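PDB 3TMA: methyltransferase from Thermus thermophilus, which catalyses the transfer of a methyl group from S-adenosyl-L-methionine to the N2 atom of guanosine 6 in tRNA(Phe). Local coordinates for residues E36-L41 with V56-A61; G46-A51 with R80-L85; G291-Y296 with K324-P329; A97-P102 with G134-R139. All coordinates share one frame; numbering follows the deposited sequence. Where two conformers were deposited one is given.

Interaction 1 (E36-L41 with V56-A61)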
# COMPACT_ATOMS: atom_id res chain seq x y z
N GLU A 36 3.30 -12.06 3.19
CA GLU A 36 4.63 -12.54 2.78
C GLU A 36 5.77 -11.64 3.25
O GLU A 36 6.84 -12.14 3.69
CB GLU A 36 4.72 -12.75 1.27
CG GLU A 36 3.74 -13.82 0.80
CD GLU A 36 3.52 -13.87 -0.72
OE1 GLU A 36 4.29 -13.25 -1.50
OE2 GLU A 36 2.54 -14.54 -1.13
N GLU A 37 5.61 -10.32 3.06
CA GLU A 37 6.62 -9.36 3.60
C GLU A 37 6.81 -9.47 5.11
O GLU A 37 7.94 -9.54 5.60
CB GLU A 37 6.27 -7.90 3.23
CG GLU A 37 7.53 -7.06 3.16
CD GLU A 37 7.29 -5.59 2.83
OE1 GLU A 37 6.11 -5.13 2.85
OE2 GLU A 37 8.30 -4.88 2.58
N LEU A 38 5.72 -9.49 5.86
CA LEU A 38 5.80 -9.63 7.31
C LEU A 38 6.45 -10.94 7.75
O LEU A 38 7.25 -10.98 8.72
CB LEU A 38 4.42 -9.49 7.97
CG LEU A 38 3.89 -8.07 8.17
CD1 LEU A 38 2.35 -8.08 8.39
CD2 LEU A 38 4.60 -7.40 9.38
N SER A 39 6.12 -12.01 7.05
CA SER A 39 6.58 -13.34 7.42
C SER A 39 8.08 -13.46 7.20
O SER A 39 8.76 -14.17 7.91
CB SER A 39 5.85 -14.40 6.58
OG SER A 39 6.12 -15.70 7.06
N ALA A 40 8.59 -12.78 6.18
CA ALA A 40 10.04 -12.77 5.96
C ALA A 40 10.76 -11.92 7.02
O ALA A 40 11.90 -12.21 7.42
CB ALA A 40 10.37 -12.30 4.55
N LEU A 41 10.07 -10.89 7.52
CA LEU A 41 10.62 -10.06 8.58
C LEU A 41 10.54 -10.78 9.94
O LEU A 41 11.52 -10.82 10.71
CB LEU A 41 9.85 -8.72 8.59
CG LEU A 41 10.52 -7.57 9.27
CD1 LEU A 41 11.87 -7.36 8.59
CD2 LEU A 41 9.63 -6.34 9.20
N VAL A 56 -3.26 -7.29 8.23
CA VAL A 56 -2.60 -8.52 8.72
C VAL A 56 -2.10 -8.29 10.13
O VAL A 56 -1.52 -7.21 10.42
CB VAL A 56 -1.41 -8.86 7.82
CG1 VAL A 56 -0.68 -10.15 8.36
CG2 VAL A 56 -1.97 -9.14 6.34
N ARG A 57 -2.21 -9.31 10.99
CA ARG A 57 -1.68 -9.20 12.38
C ARG A 57 -0.70 -10.33 12.61
O ARG A 57 -0.97 -11.46 12.18
CB ARG A 57 -2.79 -9.39 13.43
CG ARG A 57 -3.70 -8.22 13.59
CD ARG A 57 -4.78 -8.49 14.68
NE ARG A 57 -5.67 -9.58 14.33
CZ ARG A 57 -6.58 -9.54 13.34
NH1 ARG A 57 -6.77 -8.43 12.62
NH2 ARG A 57 -7.30 -10.62 13.04
N ILE A 58 0.39 -10.03 13.32
CA ILE A 58 1.43 -11.00 13.72
C ILE A 58 1.52 -10.87 15.26
O ILE A 58 1.70 -9.74 15.76
CB ILE A 58 2.84 -10.54 13.16
CG1 ILE A 58 2.77 -10.33 11.64
CG2 ILE A 58 3.96 -11.54 13.47
CD1 ILE A 58 2.34 -11.53 10.92
N PRO A 59 1.45 -12.00 16.01
CA PRO A 59 1.75 -11.91 17.46
C PRO A 59 3.23 -11.58 17.69
O PRO A 59 4.11 -12.18 17.08
CB PRO A 59 1.42 -13.30 17.98
CG PRO A 59 1.47 -14.23 16.79
CD PRO A 59 1.41 -13.39 15.53
N ARG A 60 3.49 -10.62 18.55
CA ARG A 60 4.86 -10.15 18.73
C ARG A 60 5.10 -9.83 20.21
O ARG A 60 4.30 -9.09 20.80
CB ARG A 60 5.11 -8.85 17.91
CG ARG A 60 5.36 -9.04 16.41
CD ARG A 60 6.48 -10.10 16.11
NE ARG A 60 7.70 -9.62 16.74
CZ ARG A 60 8.84 -10.31 16.85
NH1 ARG A 60 8.96 -11.53 16.36
NH2 ARG A 60 9.88 -9.74 17.47
N ALA A 61 6.24 -10.26 20.75
CA ALA A 61 6.65 -9.84 22.10
C ALA A 61 7.32 -8.43 22.07
O ALA A 61 7.49 -7.79 23.11
CB ALA A 61 7.60 -10.88 22.69
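Leu38 of helix 31-41 rests on Val56 and Ile58 of strand 55-59, a helix-on-sheet contact in the ferredoxin-like N-terminal part of TrmN. On the helix side, the close contacts all come from Leu38. Its CG is anti to the carbonyl carbon (chi1 -80°), which carries the two methyls to the strand. CD1 serves both strand residues: Leu38 CD1 lies 3.7 Å from Val56 CG1 and 4.0 Å from Ile58 CG1, while CD2 approaches only Ile58. Leu38 CB also nears Ile58, so the isoleucine is met by the base and both branches of the leucine, the valine by one methyl. Leu22 and Ala24 of the adjacent strand 21-25 and Leu70 also touch Leu38.

Val56 and Ile58 point at the helix, while Arg57 between them turns to the other face of the sheet, where it is buried and pairs with Glu23. The solvent side of the contact belongs to the helix and is loose by contrast: Glu36 and Ala40 are exposed and have no contact with the strand segment. Glu37, partly exposed, instead accepts hydrogen bonds from the backbone N atoms of Arg71 and Leu72. No hydrogen bond joins helix and strand segments, and at the base of the leucine Ile58 CD1 stands 4.1 Å from Leu38 CB.

Interaction 2 (G46-A51 with R80-L85)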
# COMPACT_ATOMS: atom_id res chain seq x y z
N GLY A 46 1.04 -18.25 13.76
CA GLY A 46 -0.04 -17.46 14.36
C GLY A 46 -0.39 -16.17 13.63
O GLY A 46 -1.18 -15.38 14.14
N ALA A 47 0.13 -15.95 12.42
CA ALA A 47 -0.30 -14.77 11.65
C ALA A 47 -1.80 -14.82 11.34
O ALA A 47 -2.37 -15.92 11.12
CB ALA A 47 0.51 -14.61 10.38
N GLU A 48 -2.46 -13.64 11.34
CA GLU A 48 -3.88 -13.55 11.02
C GLU A 48 -4.11 -12.54 9.89
O GLU A 48 -3.46 -11.49 9.86
CB GLU A 48 -4.68 -13.13 12.24
CG GLU A 48 -4.61 -14.15 13.43
CD GLU A 48 -5.48 -13.71 14.62
OE1 GLU A 48 -5.80 -12.50 14.74
OE2 GLU A 48 -5.83 -14.58 15.45
N VAL A 49 -5.00 -12.88 8.96
CA VAL A 49 -5.33 -12.05 7.77
C VAL A 49 -6.82 -11.74 7.81
O VAL A 49 -7.64 -12.63 8.07
CB VAL A 49 -5.01 -12.82 6.45
CG1 VAL A 49 -5.59 -12.11 5.21
CG2 VAL A 49 -3.49 -13.00 6.30
N ASP A 50 -7.19 -10.48 7.65
CA ASP A 50 -8.62 -10.16 7.51
C ASP A 50 -8.93 -9.95 6.03
O ASP A 50 -8.62 -8.90 5.46
CB ASP A 50 -8.97 -8.89 8.33
CG ASP A 50 -8.83 -9.09 9.85
OD1 ASP A 50 -8.83 -10.26 10.33
OD2 ASP A 50 -8.75 -8.06 10.57
N ALA A 51 -9.48 -10.99 5.40
CA ALA A 51 -9.73 -11.05 3.94
C ALA A 51 -10.55 -9.85 3.52
O ALA A 51 -11.55 -9.53 4.19
CB ALA A 51 -10.51 -12.37 3.57
N ARG A 80 -1.64 -3.87 22.38
CA ARG A 80 -1.18 -4.46 23.62
C ARG A 80 -2.22 -5.30 24.34
O ARG A 80 -1.88 -6.06 25.23
CB ARG A 80 -0.57 -3.42 24.59
CG ARG A 80 0.78 -2.80 24.09
CD ARG A 80 1.51 -2.03 25.26
NE ARG A 80 2.82 -1.52 24.84
CZ ARG A 80 3.04 -0.28 24.42
NH1 ARG A 80 2.07 0.63 24.43
NH2 ARG A 80 4.28 0.06 24.03
N ALA A 81 -3.47 -5.19 23.96
CA ALA A 81 -4.48 -6.09 24.55
C ALA A 81 -5.48 -6.46 23.48
O ALA A 81 -5.84 -5.63 22.62
CB ALA A 81 -5.24 -5.42 25.67
N ARG A 82 -5.97 -7.68 23.58
CA ARG A 82 -7.15 -8.07 22.80
C ARG A 82 -8.07 -8.77 23.76
O ARG A 82 -7.64 -9.63 24.53
CB ARG A 82 -6.67 -9.00 21.69
CG ARG A 82 -7.68 -9.79 20.94
CD ARG A 82 -6.85 -10.60 19.88
NE ARG A 82 -7.65 -11.28 18.86
CZ ARG A 82 -7.17 -11.71 17.69
NH1 ARG A 82 -8.01 -12.27 16.84
NH2 ARG A 82 -5.88 -11.55 17.36
N LEU A 83 -9.32 -8.37 23.79
CA LEU A 83 -10.27 -9.01 24.70
C LEU A 83 -11.68 -9.15 24.17
O LEU A 83 -12.12 -8.44 23.25
CB LEU A 83 -10.28 -8.36 26.09
CG LEU A 83 -10.70 -6.91 26.40
CD1 LEU A 83 -9.76 -5.88 25.80
CD2 LEU A 83 -12.13 -6.61 26.08
N LEU A 84 -12.37 -10.10 24.77
CA LEU A 84 -13.74 -10.38 24.46
C LEU A 84 -14.55 -9.35 25.20
O LEU A 84 -14.39 -9.18 26.40
CB LEU A 84 -14.09 -11.79 24.98
CG LEU A 84 -15.18 -12.49 24.19
CD1 LEU A 84 -14.74 -12.72 22.72
CD2 LEU A 84 -15.52 -13.81 24.89
N LEU A 85 -15.35 -8.58 24.47
CA LEU A 85 -16.07 -7.49 25.08
C LEU A 85 -17.35 -8.02 25.67
O LEU A 85 -18.10 -8.75 25.01
CB LEU A 85 -16.37 -6.40 24.05
CG LEU A 85 -16.35 -4.95 24.56
CD1 LEU A 85 -15.30 -4.70 25.66
CD2 LEU A 85 -16.16 -4.00 23.38
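Glu48 OE1 is gripped by both terminal nitrogens of Arg82, with NH2 of the arginine 2.8 Å from this oxygen. The second bond, from Arg82 NH1 to the same Glu48 OE1, measures 3.1 Å and is more bent, its N-H...O angle being 138° against 152° for the shorter one. The salt bridge is therefore end-on and forked at one acceptor, and is not the two-oxygen pairing of a side-by-side carboxylate and guanidinium. The planes agree with this: they stand 77° apart, and while OE1 lies practically in the guanidinium plane, at its edge, NH2 approaches the oxygen on its syn side but well out of the carboxylate plane. NH1 uses the syn lone pair.

The backbones remain far apart, with 13.4 Å between Glu48 CA and Arg82 CA, so the side chains must bridge the gap from opposite directions. Arg82 does so at full stretch, its chain extended from CG as far as NE.

Each partner has further contacts. OE1 of Glu48 also takes Arg57 NH2, so its negative charge is probably offset by two arginines, while NE of Arg82 pairs with Glu162 and its guanidinium makes a cation-pi contact with Trp21. Strands 55-59 and 21-25 lie between the two segments in the sheet. Such a network of alternating charges, reaching across intervening strands, belongs here to one face of the mixed sheet that joins the ferredoxin-like and THUMP parts of the protein.

Interaction 3 (G291-Y296 with K324-P329)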
# COMPACT_ATOMS: atom_id res chain seq x y z
N GLY A 291 -11.64 5.77 -27.77
CA GLY A 291 -10.27 6.28 -27.69
C GLY A 291 -9.48 5.46 -26.68
O GLY A 291 -8.32 5.12 -26.91
N LEU A 292 -10.12 5.14 -25.56
CA LEU A 292 -9.51 4.29 -24.57
C LEU A 292 -9.24 2.87 -25.09
O LEU A 292 -8.16 2.33 -24.87
CB LEU A 292 -10.34 4.24 -23.29
CG LEU A 292 -9.61 3.68 -22.07
CD1 LEU A 292 -8.33 4.50 -21.74
CD2 LEU A 292 -10.58 3.69 -20.92
N PHE A 293 -10.18 2.30 -25.82
CA PHE A 293 -9.99 0.97 -26.38
C PHE A 293 -8.80 0.95 -27.33
O PHE A 293 -8.05 -0.04 -27.36
CB PHE A 293 -11.25 0.49 -27.12
CG PHE A 293 -11.07 -0.85 -27.82
CD1 PHE A 293 -10.99 -2.03 -27.08
CD2 PHE A 293 -10.94 -0.93 -29.19
CE1 PHE A 293 -10.81 -3.26 -27.70
CE2 PHE A 293 -10.78 -2.16 -29.83
CZ PHE A 293 -10.69 -3.32 -29.08
N HIS A 294 -8.66 2.03 -28.11
CA HIS A 294 -7.56 2.14 -29.06
C HIS A 294 -6.22 2.32 -28.36
O HIS A 294 -5.20 1.84 -28.86
CB HIS A 294 -7.79 3.27 -30.08
CG HIS A 294 -6.71 3.37 -31.12
ND1 HIS A 294 -6.68 2.56 -32.24
CD2 HIS A 294 -5.61 4.16 -31.19
CE1 HIS A 294 -5.62 2.88 -32.97
NE2 HIS A 294 -4.95 3.84 -32.35
N LEU A 295 -6.21 2.99 -27.22
CA LEU A 295 -4.95 3.08 -26.46
C LEU A 295 -4.57 1.72 -25.91
O LEU A 295 -3.40 1.32 -26.00
CB LEU A 295 -5.03 4.12 -25.33
CG LEU A 295 -3.96 4.14 -24.20
CD1 LEU A 295 -2.57 4.42 -24.72
CD2 LEU A 295 -4.37 5.21 -23.23
N TYR A 296 -5.55 0.99 -25.36
CA TYR A 296 -5.27 -0.36 -24.83
C TYR A 296 -4.77 -1.26 -25.96
O TYR A 296 -3.85 -2.05 -25.77
CB TYR A 296 -6.53 -1.00 -24.27
CG TYR A 296 -6.92 -0.58 -22.86
CD1 TYR A 296 -6.13 0.28 -22.12
CD2 TYR A 296 -8.13 -1.02 -22.30
CE1 TYR A 296 -6.47 0.61 -20.80
CE2 TYR A 296 -8.50 -0.67 -21.00
CZ TYR A 296 -7.65 0.15 -20.25
OH TYR A 296 -8.03 0.52 -18.97
N LYS A 324 -9.69 -6.88 -21.55
CA LYS A 324 -9.68 -8.25 -22.04
C LYS A 324 -10.09 -8.36 -23.49
O LYS A 324 -9.49 -9.12 -24.25
CB LYS A 324 -10.48 -9.18 -21.12
CG LYS A 324 -9.89 -9.19 -19.71
CD LYS A 324 -10.08 -10.54 -19.03
CE LYS A 324 -11.06 -10.44 -17.91
NZ LYS A 324 -12.36 -10.03 -18.46
N ARG A 325 -11.07 -7.56 -23.90
CA ARG A 325 -11.37 -7.42 -25.28
C ARG A 325 -10.17 -7.02 -26.16
O ARG A 325 -10.04 -7.49 -27.29
CB ARG A 325 -12.51 -6.39 -25.43
CG ARG A 325 -12.84 -5.96 -26.86
CD ARG A 325 -13.91 -6.84 -27.52
NE ARG A 325 -15.15 -6.81 -26.75
CZ ARG A 325 -16.34 -6.49 -27.24
NH1 ARG A 325 -17.39 -6.45 -26.42
NH2 ARG A 325 -16.51 -6.22 -28.53
N ALA A 326 -9.29 -6.14 -25.65
CA ALA A 326 -8.13 -5.65 -26.39
C ALA A 326 -6.89 -6.55 -26.35
O ALA A 326 -5.88 -6.22 -26.97
CB ALA A 326 -7.77 -4.23 -25.90
N LEU A 327 -6.89 -7.59 -25.51
CA LEU A 327 -5.71 -8.45 -25.33
C LEU A 327 -5.34 -9.15 -26.62
O LEU A 327 -6.21 -9.81 -27.21
CB LEU A 327 -5.99 -9.53 -24.30
CG LEU A 327 -5.80 -9.24 -22.82
CD1 LEU A 327 -6.18 -10.47 -21.97
CD2 LEU A 327 -4.33 -8.85 -22.56
N PRO A 328 -4.06 -9.07 -27.05
CA PRO A 328 -3.74 -9.93 -28.17
C PRO A 328 -3.59 -11.38 -27.73
O PRO A 328 -3.30 -11.65 -26.55
CB PRO A 328 -2.42 -9.35 -28.71
CG PRO A 328 -1.80 -8.63 -27.53
CD PRO A 328 -2.98 -8.09 -26.75
N PRO A 329 -3.77 -12.33 -28.66
CA PRO A 329 -3.76 -13.75 -28.29
C PRO A 329 -2.36 -14.32 -27.93
O PRO A 329 -2.26 -15.42 -27.36
CB PRO A 329 -4.37 -14.45 -29.52
CG PRO A 329 -4.20 -13.47 -30.66
CD PRO A 329 -4.35 -12.11 -30.01
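Tyr296 and Ala326 bring the two backbones to their closest approach, with CA atoms 6.2 Å apart. The first belongs to segment 291-296 in the first turns of helix 290-305, where the N of Leu295 bonds to the O of Gly291 and the N of Tyr296 to the O of Leu292; the second lies near the end of helix 320-326, where the chain passes into the loop of Leu327 and Pro328. The small alanine permits this proximity: its methyl group points at the longer helix, and Ala326 CB lies 3.8 Å from Tyr296 CB.

Phe293 of the same helix also meets this methyl. A chi1 of 175° extends the phenylalanine across to the shorter helix, and Phe293 CE1 comes within 3.7 Å of Ala326 CB. CE1 of Phe293 also touches the aliphatic base of Arg325, at 3.5 Å from Arg325 CG. The ring and the arginine chain cross at about a right angle. Beyond CG, Arg325 bends at chi2 and chi3, carrying the guanidinium away from the ring, with the two planes 73° apart.

The tyrosine begins toward Ala326 but its end leads away, to where its OH hydrogen-bonds Thr317 of strand 312-317. Its side chain is about 9 Å from those of Asn279 and Ala263, which by similarity bind S-adenosyl-L-methionine.

Carbon atoms alone form this junction: with no hydrogen bond across it and only methylene from the arginine, the charge of Arg325 probably contributes little direct attraction, and the fit depends on the shape of the Phe293 ring against Ala326 and the Arg325 methylene.

Interaction 4 (A97-P102 with G134-R139). With PO4 (phosphate ion), chain B.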
# COMPACT_ATOMS: atom_id res chain seq x y z
N ALA A 97 -9.64 -2.06 30.70
CA ALA A 97 -8.59 -2.63 29.87
C ALA A 97 -7.50 -1.60 29.54
O ALA A 97 -6.32 -1.92 29.60
CB ALA A 97 -9.16 -3.17 28.58
N ALA A 98 -7.90 -0.39 29.11
CA ALA A 98 -6.90 0.65 28.79
C ALA A 98 -6.02 1.00 30.00
O ALA A 98 -4.79 1.17 29.87
CB ALA A 98 -7.58 1.93 28.28
N LEU A 99 -6.67 1.16 31.16
CA LEU A 99 -5.96 1.51 32.38
C LEU A 99 -5.06 0.38 32.91
O LEU A 99 -4.14 0.67 33.65
CB LEU A 99 -6.91 1.96 33.50
CG LEU A 99 -7.61 3.27 33.18
CD1 LEU A 99 -8.64 3.57 34.29
CD2 LEU A 99 -6.58 4.42 33.03
N ALA A 100 -5.28 -0.87 32.50
CA ALA A 100 -4.40 -1.95 32.94
C ALA A 100 -3.14 -2.10 32.05
O ALA A 100 -2.26 -2.91 32.36
CB ALA A 100 -5.17 -3.26 33.01
N LEU A 101 -3.07 -1.36 30.94
CA LEU A 101 -1.92 -1.40 30.02
C LEU A 101 -0.87 -0.32 30.34
O LEU A 101 -1.24 0.76 30.83
CB LEU A 101 -2.40 -1.17 28.58
CG LEU A 101 -3.27 -2.31 28.01
CD1 LEU A 101 -3.82 -1.94 26.63
CD2 LEU A 101 -2.46 -3.68 28.03
N PRO A 102 0.40 -0.56 29.93
CA PRO A 102 1.43 0.50 29.91
C PRO A 102 1.30 1.42 28.68
O PRO A 102 0.93 0.95 27.60
CB PRO A 102 2.75 -0.30 29.86
CG PRO A 102 2.36 -1.54 29.00
CD PRO A 102 0.90 -1.85 29.37
N GLY A 134 -10.09 8.19 26.38
CA GLY A 134 -9.29 9.41 26.44
C GLY A 134 -9.31 10.14 27.77
O GLY A 134 -8.27 10.58 28.26
N GLU A 135 -10.50 10.28 28.37
CA GLU A 135 -10.58 10.96 29.66
C GLU A 135 -9.93 10.15 30.75
O GLU A 135 -9.28 10.73 31.60
CB GLU A 135 -12.02 11.36 30.04
CG GLU A 135 -12.56 12.47 29.11
CD GLU A 135 -13.97 12.95 29.46
OE1 GLU A 135 -14.77 12.21 30.10
OE2 GLU A 135 -14.28 14.09 29.04
N ALA A 136 -10.01 8.81 30.65
CA ALA A 136 -9.36 7.93 31.64
C ALA A 136 -7.83 8.06 31.54
O ALA A 136 -7.13 8.20 32.58
CB ALA A 136 -9.77 6.44 31.45
N LEU A 137 -7.32 8.08 30.31
CA LEU A 137 -5.89 8.27 30.12
C LEU A 137 -5.41 9.65 30.50
O LEU A 137 -4.32 9.79 31.07
CB LEU A 137 -5.42 7.88 28.69
CG LEU A 137 -5.60 6.40 28.36
CD1 LEU A 137 -5.37 6.08 26.83
CD2 LEU A 137 -4.74 5.53 29.25
N HIS A 138 -6.18 10.68 30.16
CA HIS A 138 -5.79 12.05 30.48
C HIS A 138 -5.70 12.17 32.00
O HIS A 138 -4.80 12.83 32.56
CB HIS A 138 -6.82 13.05 29.92
CG HIS A 138 -6.67 14.44 30.46
ND1 HIS A 138 -5.57 15.23 30.18
CD2 HIS A 138 -7.46 15.18 31.28
CE1 HIS A 138 -5.69 16.39 30.81
NE2 HIS A 138 -6.82 16.38 31.49
N ARG A 139 -6.64 11.54 32.69
CA ARG A 139 -6.65 11.61 34.16
C ARG A 139 -5.48 10.85 34.80
O ARG A 139 -4.93 11.28 35.83
CB ARG A 139 -8.00 11.15 34.68
CG ARG A 139 -8.00 10.82 36.19
CD ARG A 139 -8.78 9.51 36.42
NE ARG A 139 -10.20 9.78 36.39
CZ ARG A 139 -11.11 8.99 35.82
NH1 ARG A 139 -10.73 7.86 35.23
NH2 ARG A 139 -12.39 9.32 35.84
P PO4 B . -15.33 7.17 34.78
O1 PO4 B . -15.26 7.07 36.30
O2 PO4 B . -16.35 8.22 34.40
O3 PO4 B . -14.00 7.58 34.19
O4 PO4 B . -15.74 5.83 34.22
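Two helices of the THUMP domain, 90-99 and 126-141, pack together through Leu99 and Ala136, with Leu99 carrying most of the contact. At chi1 -66° this leucine swings both methyls over to the second helix. CD2 of Leu99 lies 3.8 Å from the backbone O of Ala136 and 4.1 Å from CB of that alanine, while Leu99 CD1 flanks the same CB. Leu137 adds a looser touch, its CD2 standing 4.3 Å from Leu99 CD2. No hydrogen bond crosses between the segments.

One turn further along, on the exposed side, Arg139 holds a phosphate ion, probably from the crystallisation liquor. Arg139 NH2 donates to phosphate O3 at 2.9 Å with a nearly straight N-H...O angle of 164°; the accompanying bond from Arg139 NH1 is weak. The phosphorus lies in the guanidinium plane, at its edge.

Beneath the helix pair lies the sheet: Ala98 touches Leu165 of strand 162-168, and Ala97 touches Leu83 of strand 76-84. Within the helix layer, Ala98 also meets Val133 and Leu99 reaches on to Ala140, both on helix 126-141.

Interactions 1 and 2 share one sheet and touch directly: Arg57, between the two strand residues of interaction 1, ties that contact to segment 46-51. The first is a buried, apolar contact on the helix-covered face, the second a surface salt bridge on the other, so alternation along strand 55-59 separates the two chemistries. Interaction 4 stays near this sheet, since Leu101 and Ala97 pack on 80-85, but joins two helices through aliphatic groups. Interaction 3 stands apart in the methyltransferase domain, its centre about 57 Å from that of interaction 4. Both are helix pairs without cross-segment hydrogen bonds, one using an aromatic ring, the other leucines.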